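Local coordinates for mandelate racemase/muconate lactonizing enzyme (PDB 4J3Z), which probably catalyses an enolase-superfamily reaction through an enolate intermediate stabilised next to a substrate carboxylate, as mandelate racemase does, at residues 7-12 with 50-55; 26-31 with 367-372; 195-200 with 227-232. All coordinates share one frame; numbering follows the deposited sequence.

In the fold
Contacts 1 and 2 belong together, their centres about 13 Å apart, on the three-stranded antiparallel sheet of the N-terminal domain, where strands 4-12 and 24-31 are neighbours. Contact 1 joins this sheet to helix 48-62, whereas contact 2 brings a segment from far along the chain, 367-372, onto strand 24-31. Their segments alternate in sequence, so the two contacts cross along the chain. Contact 3 lies on the opposite side of the chain's centre, about 41 to 42 Å from the others between centres, in the barrel domain and, in sequence, between the two halves of contact 2. The late chain thus returns from the barrel to the N-terminal domain, tying the two domains together.

Contact 1: 7-12 with 50-55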
loop_
_atom_site.group_PDB
_atom_site.type_symbol
_atom_site.label_atom_id
_atom_site.label_comp_id
_atom_site.label_asym_id
_atom_site.label_seq_id
_atom_site.Cartn_x
_atom_site.Cartn_y
_atom_site.Cartn_z
ATOM N N LEU D 7 8.543 -18.370 -47.135
ATOM C CA LEU D 7 8.674 -19.088 -45.893
ATOM C C LEU D 7 8.510 -20.593 -46.096
ATOM O O LEU D 7 7.572 -21.052 -46.737
ATOM C CB LEU D 7 7.640 -18.575 -44.890
ATOM C CG LEU D 7 7.488 -19.314 -43.558
ATOM C CD1 LEU D 7 8.769 -19.265 -42.748
ATOM C CD2 LEU D 7 6.324 -18.725 -42.777
ATOM N N ASP D 8 9.446 -21.355 -45.549
ATOM C CA ASP D 8 9.288 -22.798 -45.466
ATOM C C ASP D 8 9.271 -23.158 -44.000
ATOM O O ASP D 8 10.084 -22.653 -43.226
ATOM C CB ASP D 8 10.417 -23.516 -46.203
ATOM C CG ASP D 8 10.551 -23.065 -47.645
ATOM O OD1 ASP D 8 9.525 -22.702 -48.274
ATOM O OD2 ASP D 8 11.691 -23.077 -48.155
ATOM N N ILE D 9 8.309 -23.989 -43.620
ATOM C CA ILE D 9 8.149 -24.428 -42.234
ATOM C C ILE D 9 8.490 -25.912 -42.179
ATOM O O ILE D 9 8.052 -26.679 -43.046
ATOM C CB ILE D 9 6.708 -24.191 -41.708
ATOM C CG1 ILE D 9 6.297 -22.717 -41.863
ATOM C CG2 ILE D 9 6.568 -24.639 -40.255
ATOM C CD1 ILE D 9 4.895 -22.407 -41.377
ATOM N N PHE D 10 9.274 -26.292 -41.167
ATOM C CA PHE D 10 9.658 -27.687 -40.914
ATOM C C PHE D 10 9.106 -28.176 -39.572
ATOM O O PHE D 10 9.364 -27.577 -38.519
ATOM C CB PHE D 10 11.189 -27.846 -40.906
ATOM C CG PHE D 10 11.845 -27.582 -42.235
ATOM C CD1 PHE D 10 11.955 -28.591 -43.188
ATOM C CD2 PHE D 10 12.374 -26.330 -42.530
ATOM C CE1 PHE D 10 12.568 -28.359 -44.408
ATOM C CE2 PHE D 10 12.983 -26.088 -43.756
ATOM C CZ PHE D 10 13.082 -27.107 -44.694
ATOM N N ALA D 11 8.343 -29.264 -39.612
ATOM C CA ALA D 11 7.898 -29.926 -38.395
ATOM C C ALA D 11 8.834 -31.101 -38.149
ATOM O O ALA D 11 8.888 -32.038 -38.949
ATOM C CB ALA D 11 6.467 -30.392 -38.546
ATOM N N VAL D 12 9.587 -31.040 -37.055
ATOM C CA VAL D 12 10.647 -32.010 -36.815
ATOM C C VAL D 12 10.377 -32.882 -35.581
ATOM O O VAL D 12 10.098 -32.372 -34.509
ATOM C CB VAL D 12 12.033 -31.321 -36.720
ATOM C CG1 VAL D 12 13.124 -32.353 -36.515
ATOM C CG2 VAL D 12 12.329 -30.520 -37.987
ATOM N N ALA D 50 -2.214 -27.051 -37.424
ATOM C CA ALA D 50 -2.934 -25.795 -37.300
ATOM C C ALA D 50 -1.950 -24.645 -37.108
ATOM O O ALA D 50 -2.205 -23.529 -37.569
ATOM C CB ALA D 50 -3.936 -25.855 -36.153
ATOM N N MET D 51 -0.828 -24.916 -36.439
ATOM C CA MET D 51 0.210 -23.894 -36.302
ATOM C C MET D 51 0.768 -23.461 -37.653
ATOM O O MET D 51 1.018 -22.263 -37.844
ATOM C CB MET D 51 1.342 -24.309 -35.347
ATOM C CG MET D 51 1.080 -24.057 -33.864
ATOM S SD MET D 51 0.552 -22.394 -33.377
ATOM C CE MET D 51 1.899 -21.359 -33.959
ATOM N N THR D 52 0.939 -24.400 -38.597
ATOM C CA THR D 52 1.491 -24.024 -39.906
ATOM C C THR D 52 0.624 -22.978 -40.603
ATOM O O THR D 52 1.142 -22.116 -41.308
ATOM C CB THR D 52 1.780 -25.199 -40.895
ATOM O OG1 THR D 52 0.566 -25.726 -41.434
ATOM C CG2 THR D 52 2.630 -26.301 -40.297
ATOM N N HIS D 53 -0.689 -23.050 -40.398
ATOM C CA HIS D 53 -1.607 -22.070 -40.972
ATOM C C HIS D 53 -1.595 -20.757 -40.195
ATOM O O HIS D 53 -1.772 -19.696 -40.781
ATOM C CB HIS D 53 -3.016 -22.642 -41.079
ATOM C CG HIS D 53 -3.101 -23.862 -41.942
ATOM N ND1 HIS D 53 -3.224 -25.138 -41.428
ATOM C CD2 HIS D 53 -3.097 -24.000 -43.288
ATOM C CE1 HIS D 53 -3.281 -26.007 -42.421
ATOM N NE2 HIS D 53 -3.199 -25.343 -43.560
ATOM N N VAL D 54 -1.361 -20.828 -38.883
ATOM C CA VAL D 54 -1.137 -19.621 -38.079
ATOM C C VAL D 54 0.171 -18.906 -38.478
ATOM O O VAL D 54 0.176 -17.686 -38.687
ATOM C CB VAL D 54 -1.138 -19.925 -36.566
ATOM C CG1 VAL D 54 -0.434 -18.815 -35.788
ATOM C CG2 VAL D 54 -2.561 -20.119 -36.057
ATOM N N ILE D 55 1.263 -19.672 -38.589
ATOM C CA ILE D 55 2.596 -19.115 -38.892
ATOM C C ILE D 55 2.628 -18.544 -40.299
ATOM O O ILE D 55 3.158 -17.456 -40.520
ATOM C CB ILE D 55 3.742 -20.149 -38.708
ATOM C CG1 ILE D 55 3.797 -20.661 -37.268
ATOM C CG2 ILE D 55 5.085 -19.534 -39.060
ATOM C CD1 ILE D 55 4.339 -22.079 -37.115
#
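Ile9 and Ile55 form the middle of an apolar contact in which a strand lies along a helix without any hydrogen bond between them. The end methyl of Ile9 does the touching: CD1 lies 3.7 Å from Ile55 CB and equally close to the CG2 branch, the two side chains crossing at a slant. The reach of that methyl follows from its torsions, since CG1 is anti to the carbonyl carbon and the chain is then fully extended, chi2 180°. Leu7, two residues earlier on the same side of the strand, meets the same branch, its CD2 lying 4.0 Å from Ile55 CG2, but here the side chains run at about a right angle. Ile55 CG2 is therefore shared by two strand residues.

Thr52 completes the interface, through its carbonyl oxygen and its CB. Ile9 CD1 rests 3.8 Å from the backbone Thr52 O and 4.2 Å from Thr52 CB, so the methyl is seated between two helix residues about one turn apart. The hydroxyl of Thr52 bonds back to Glu49 O within the helix and takes no part in the meeting with the strand.

The axes of the two segments run nearly antiparallel, at 158°, and approach to 10.0 Å, a spacing bridged by side chains. Within this chain the strand 4-12 is an outer strand of the three-stranded sheet, bonded through Asp8 and Phe10 to strand 24-31. Helix 89-109 closes the apolar layer, with Leu98 touching both Leu7 and Ile55, while on another side of helix 48-62 the ring of His53 stacks on His53 of a second subunit.

Contact 2: 26-31 with 367-372; sequences LVRVTT and ITLNDA
Arg28 and Asp371 are joined by a salt bridge that links the N-terminal sheet to a helix near the end of the chain. A single carboxylate oxygen takes both bonds: Arg28 NH2 donates to Asp371 OD1 at 2.8 Å, with an N-H...O angle of 147°, and Arg28 NH1 adds a weak, more bent bond of 3.1 Å to the same Asp371 OD1. The oxygen sits close to the guanidinium plane, at its edge, yet the arginine approaches from above the carboxylate plane. With the two planes 73° apart, this is not the flat, two-oxygen pairing of arginine with a carboxylate. A bend at chi3 of -101° turns the otherwise extended arginine toward its partner. Asp371 begins a helix, where a negative charge would probably be favoured by the helix's amino end; Asn370, at the N-cap position, instead gives its ND2 to Ala344 O.

Carbon packing centres on Leu369, which meets both a charged plane and another leucine. Its CD2 lies over one face of the Arg28 guanidinium, 3.9 Å above the plane and toward the rim, while Leu369 CB comes within 3.8 Å of Arg28 NH2. The other branch reaches Leu26, Leu369 CD1 touching Leu26 CD1 at 3.7 Å, where the two leucines meet at an oblique angle.

Around this pair, Phe10 of strand 4-12 and Leu38 of strand 36-41 each touch both Arg28 and Leu369. The strand 368-369, paired antiparallel with 346-347, thus packs on the middle strand of the sheet, whereas Val27 and Val29 face helix 89-109.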
loop_
_atom_site.group_PDB
_atom_site.type_symbol
_atom_site.label_atom_id
_atom_site.label_comp_id
_atom_site.label_asym_id
_atom_site.label_seq_id
_atom_site.Cartn_x
_atom_site.Cartn_y
_atom_site.Cartn_z
ATOM N N LEU D 26 10.277 -25.365 -36.859
ATOM C CA LEU D 26 11.317 -24.494 -37.411
ATOM C C LEU D 26 10.840 -23.762 -38.656
ATOM O O LEU D 26 10.138 -24.339 -39.485
ATOM C CB LEU D 26 12.575 -25.296 -37.736
ATOM C CG LEU D 26 13.146 -26.289 -36.723
ATOM C CD1 LEU D 26 14.515 -26.754 -37.200
ATOM C CD2 LEU D 26 13.240 -25.698 -35.319
ATOM N N VAL D 27 11.226 -22.489 -38.766
ATOM C CA VAL D 27 10.935 -21.660 -39.937
ATOM C C VAL D 27 12.233 -21.224 -40.639
ATOM O O VAL D 27 13.232 -20.913 -39.985
ATOM C CB VAL D 27 10.065 -20.421 -39.582
ATOM C CG1 VAL D 27 8.831 -20.821 -38.777
ATOM C CG2 VAL D 27 10.866 -19.350 -38.845
ATOM N N ARG D 28 12.219 -21.224 -41.966
ATOM C CA ARG D 28 13.339 -20.699 -42.747
ATOM C C ARG D 28 12.835 -19.671 -43.757
ATOM O O ARG D 28 12.212 -20.031 -44.755
ATOM C CB ARG D 28 14.082 -21.830 -43.461
ATOM C CG ARG D 28 15.309 -21.384 -44.240
ATOM C CD ARG D 28 15.522 -22.310 -45.422
ATOM N NE ARG D 28 16.571 -23.280 -45.157
ATOM C CZ ARG D 28 16.556 -24.552 -45.544
ATOM N NH1 ARG D 28 15.516 -25.046 -46.212
ATOM N NH2 ARG D 28 17.591 -25.335 -45.243
ATOM N N VAL D 29 13.088 -18.393 -43.469
ATOM C CA VAL D 29 12.669 -17.279 -44.325
ATOM C C VAL D 29 13.766 -16.924 -45.334
ATOM O O VAL D 29 14.922 -16.755 -44.945
ATOM C CB VAL D 29 12.328 -16.022 -43.485
ATOM C CG1 VAL D 29 11.979 -14.836 -44.382
ATOM C CG2 VAL D 29 11.185 -16.305 -42.522
ATOM N N THR D 30 13.389 -16.796 -46.612
ATOM C CA THR D 30 14.285 -16.317 -47.679
ATOM C C THR D 30 13.917 -14.892 -48.116
ATOM O O THR D 30 12.734 -14.542 -48.213
ATOM C CB THR D 30 14.244 -17.242 -48.926
ATOM O OG1 THR D 30 14.654 -18.560 -48.564
ATOM C CG2 THR D 30 15.178 -16.743 -50.039
ATOM N N THR D 31 14.934 -14.078 -48.392
ATOM C CA THR D 31 14.728 -12.696 -48.824
ATOM C C THR D 31 14.548 -12.619 -50.330
ATOM O O THR D 31 14.723 -13.620 -51.034
ATOM C CB THR D 31 15.911 -11.797 -48.425
ATOM O OG1 THR D 31 17.138 -12.404 -48.848
ATOM C CG2 THR D 31 15.944 -11.594 -46.922
ATOM N N ILE D 367 24.043 -20.786 -37.528
ATOM C CA ILE D 367 23.449 -22.111 -37.723
ATOM C C ILE D 367 22.786 -22.239 -39.092
ATOM O O ILE D 367 21.983 -21.395 -39.496
ATOM C CB ILE D 367 22.448 -22.485 -36.598
ATOM C CG1 ILE D 367 21.409 -21.369 -36.383
ATOM C CG2 ILE D 367 23.195 -22.772 -35.301
ATOM C CD1 ILE D 367 20.262 -21.739 -35.469
ATOM N N THR D 368 23.161 -23.288 -39.816
ATOM C CA THR D 368 22.487 -23.645 -41.055
ATOM C C THR D 368 21.667 -24.895 -40.758
ATOM O O THR D 368 22.066 -25.716 -39.933
ATOM C CB THR D 368 23.506 -23.903 -42.187
ATOM O OG1 THR D 368 24.374 -22.769 -42.315
ATOM C CG2 THR D 368 22.822 -24.136 -43.529
ATOM N N LEU D 369 20.505 -25.019 -41.392
ATOM C CA LEU D 369 19.744 -26.256 -41.334
ATOM C C LEU D 369 20.317 -27.247 -42.343
ATOM O O LEU D 369 20.911 -26.843 -43.339
ATOM C CB LEU D 369 18.266 -25.989 -41.610
ATOM C CG LEU D 369 17.278 -27.124 -41.345
ATOM C CD1 LEU D 369 17.073 -27.364 -39.858
ATOM C CD2 LEU D 369 15.958 -26.836 -42.029
ATOM N N ASN D 370 20.159 -28.542 -42.057
ATOM C CA ASN D 370 20.529 -29.615 -42.985
ATOM C C ASN D 370 19.245 -30.277 -43.442
ATOM O O ASN D 370 18.603 -31.009 -42.675
ATOM C CB ASN D 370 21.411 -30.666 -42.299
ATOM C CG ASN D 370 22.581 -30.060 -41.548
ATOM O OD1 ASN D 370 23.287 -29.194 -42.059
ATOM N ND2 ASN D 370 22.803 -30.534 -40.330
ATOM N N ASP D 371 18.874 -30.022 -44.691
ATOM C CA ASP D 371 17.576 -30.447 -45.219
ATOM C C ASP D 371 17.276 -31.946 -45.071
ATOM O O ASP D 371 16.166 -32.331 -44.663
ATOM C CB ASP D 371 17.416 -29.981 -46.667
ATOM C CG ASP D 371 17.020 -28.502 -46.776
ATOM O OD1 ASP D 371 16.601 -27.901 -45.761
ATOM O OD2 ASP D 371 17.116 -27.945 -47.887
ATOM N N ALA D 372 18.266 -32.783 -45.379
ATOM C CA ALA D 372 18.095 -34.234 -45.343
ATOM C C ALA D 372 17.710 -34.744 -43.950
ATOM O O ALA D 372 16.802 -35.560 -43.815
ATOM C CB ALA D 372 19.348 -34.928 -45.858
#

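Contact 3: 195-200 with 227-232; sequences AIRDAV and EPYDPL
Arg197, in the last turns of helix 183-200, meets the loop that follows helix 216-226 at Tyr229 and Asp230. The loop opens with a 3-10 turn, closed by a backbone bond of 2.7 Å from Asp230 N to Glu227 O; the Glu227 carboxylate is engaged elsewhere, by Lys224, Thr253 and Ser254.

At Tyr229 the arginine runs alongside in the opposite direction. Arg197 CG lies at the edge of the phenol ring, near its plane, and 4.1 Å from Tyr229 CB. Bends at chi2 (-47°) and chi3 (90°) then fold the arginine so that NH2 stands 2.7 Å from the backbone Tyr229 O, with the guanidinium and ring planes 43° apart. The tyrosine ring itself rests on Ala190, Cys193 and Ala194 of the same helix. With an alanine in place of Arg197, the Tyr229 carbonyl would probably lose its positively charged neighbour and a gap would open beside Tyr229 CB.

This is an alpha-to-beta connection of the barrel domain: strand 205-209, helix 216-226 and strand 233-235 make a beta-alpha-beta crossover between parallel neighbours, and the loop lies at the amino ends of the barrel strands, the end away from the active site in this superfamily.

At Asp230 the carbonyl oxygen lies near the guanidinium plane, at its edge, with Arg197 NH2 3.9 Å from Asp230 O. The Asp230 carboxylate instead forms a salt bridge with Arg221 of a third subunit; Arg197 NH2 remains 5.2 Å from Asp230 OD2. Pro231 packs on Ile255, and Leu232 carries the chain into strand 233-235, sharing a backbone bond with Leu206.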
loop_
_atom_site.group_PDB
_atom_site.type_symbol
_atom_site.label_atom_id
_atom_site.label_comp_id
_atom_site.label_asym_id
_atom_site.label_seq_id
_atom_site.Cartn_x
_atom_site.Cartn_y
_atom_site.Cartn_z
ATOM N N ALA D 195 20.287 -35.777 -1.558
ATOM C CA ALA D 195 21.212 -36.693 -2.235
ATOM C C ALA D 195 22.081 -35.973 -3.250
ATOM O O ALA D 195 23.283 -36.244 -3.354
ATOM C CB ALA D 195 20.451 -37.839 -2.899
ATOM N N ILE D 196 21.474 -35.051 -3.994
ATOM C CA ILE D 196 22.207 -34.267 -4.990
ATOM C C ILE D 196 23.160 -33.315 -4.274
ATOM O O ILE D 196 24.306 -33.152 -4.695
ATOM C CB ILE D 196 21.260 -33.517 -5.953
ATOM C CG1 ILE D 196 20.400 -34.511 -6.739
ATOM C CG2 ILE D 196 22.052 -32.654 -6.926
ATOM C CD1 ILE D 196 19.171 -33.911 -7.399
ATOM N N ARG D 197 22.692 -32.734 -3.170
ATOM C CA ARG D 197 23.501 -31.824 -2.347
ATOM C C ARG D 197 24.783 -32.502 -1.866
ATOM O O ARG D 197 25.871 -31.919 -1.980
ATOM C CB ARG D 197 22.697 -31.323 -1.137
ATOM C CG ARG D 197 22.721 -29.823 -0.878
ATOM C CD ARG D 197 24.102 -29.180 -0.922
ATOM N NE ARG D 197 24.483 -28.713 -2.263
ATOM C CZ ARG D 197 23.946 -27.661 -2.886
ATOM N NH1 ARG D 197 24.370 -27.318 -4.102
ATOM N NH2 ARG D 197 22.988 -26.948 -2.301
ATOM N N ASP D 198 24.647 -33.718 -1.328
ATOM C CA ASP D 198 25.801 -34.551 -0.943
ATOM C C ASP D 198 26.724 -34.836 -2.122
ATOM O O ASP D 198 27.938 -34.814 -1.965
ATOM C CB ASP D 198 25.365 -35.914 -0.360
ATOM C CG ASP D 198 24.694 -35.806 0.992
ATOM O OD1 ASP D 198 24.962 -34.841 1.753
ATOM O OD2 ASP D 198 23.885 -36.713 1.295
ATOM N N ALA D 199 26.145 -35.145 -3.283
ATOM C CA ALA D 199 26.931 -35.546 -4.454
ATOM C C ALA D 199 27.764 -34.399 -5.017
ATOM O O ALA D 199 28.982 -34.531 -5.164
ATOM C CB ALA D 199 26.042 -36.142 -5.534
ATOM N N VAL D 200 27.106 -33.271 -5.296
ATOM C CA VAL D 200 27.765 -32.103 -5.889
ATOM C C VAL D 200 28.474 -31.175 -4.890
ATOM O O VAL D 200 29.342 -30.390 -5.287
ATOM C CB VAL D 200 26.799 -31.276 -6.781
ATOM C CG1 VAL D 200 26.169 -32.158 -7.855
ATOM C CG2 VAL D 200 25.722 -30.582 -5.950
ATOM N N GLU D 227 14.264 -25.779 1.403
ATOM C CA GLU D 227 15.145 -24.681 1.812
ATOM C C GLU D 227 16.487 -25.110 2.403
ATOM O O GLU D 227 17.527 -24.584 1.976
ATOM C CB GLU D 227 14.447 -23.738 2.778
ATOM C CG GLU D 227 13.909 -22.483 2.129
ATOM C CD GLU D 227 13.000 -21.734 3.065
ATOM O OE1 GLU D 227 12.995 -22.083 4.264
ATOM O OE2 GLU D 227 12.295 -20.812 2.605
ATOM N N PRO D 228 16.481 -26.039 3.392
ATOM C CA PRO D 228 17.758 -26.466 3.971
ATOM C C PRO D 228 18.822 -26.874 2.939
ATOM O O PRO D 228 20.014 -26.870 3.257
ATOM C CB PRO D 228 17.365 -27.670 4.831
ATOM C CG PRO D 228 15.968 -27.369 5.258
ATOM C CD PRO D 228 15.335 -26.649 4.101
ATOM N N TYR D 229 18.411 -27.199 1.731
ATOM C CA TYR D 229 19.331 -27.584 0.708
ATOM C C TYR D 229 19.796 -26.481 -0.194
ATOM O O TYR D 229 20.569 -26.707 -1.066
ATOM C CB TYR D 229 18.797 -28.748 -0.089
ATOM C CG TYR D 229 18.212 -29.761 0.784
ATOM C CD1 TYR D 229 19.009 -30.602 1.506
ATOM C CD2 TYR D 229 16.859 -29.839 0.961
ATOM C CE1 TYR D 229 18.470 -31.513 2.358
ATOM C CE2 TYR D 229 16.322 -30.747 1.803
ATOM C CZ TYR D 229 17.136 -31.575 2.492
ATOM O OH TYR D 229 16.602 -32.471 3.312
ATOM N N ASP D 230 19.324 -25.272 0.077
ATOM C CA ASP D 230 19.717 -24.067 -0.651
ATOM C C ASP D 230 19.623 -24.099 -2.166
ATOM O O ASP D 230 20.611 -23.885 -2.856
ATOM C CB ASP D 230 21.067 -23.500 -0.220
ATOM C CG ASP D 230 21.335 -22.143 -0.845
ATOM O OD1 ASP D 230 20.414 -21.316 -0.868
ATOM O OD2 ASP D 230 22.444 -21.900 -1.336
ATOM N N PRO D 231 18.446 -24.399 -2.686
ATOM C CA PRO D 231 18.290 -24.399 -4.160
ATOM C C PRO D 231 18.444 -22.999 -4.756
ATOM O O PRO D 231 17.918 -22.029 -4.187
ATOM C CB PRO D 231 16.854 -24.880 -4.365
ATOM C CG PRO D 231 16.147 -24.528 -3.099
ATOM C CD PRO D 231 17.164 -24.602 -1.987
ATOM N N LEU D 232 19.154 -22.896 -5.884
ATOM C CA LEU D 232 19.367 -21.599 -6.543
ATOM C C LEU D 232 18.064 -20.950 -6.968
ATOM O O LEU D 232 17.975 -19.710 -7.014
ATOM C CB LEU D 232 20.291 -21.720 -7.758
ATOM C CG LEU D 232 20.853 -20.432 -8.391
ATOM C CD1 LEU D 232 22.147 -20.689 -9.133
ATOM C CD2 LEU D 232 19.865 -19.777 -9.331
#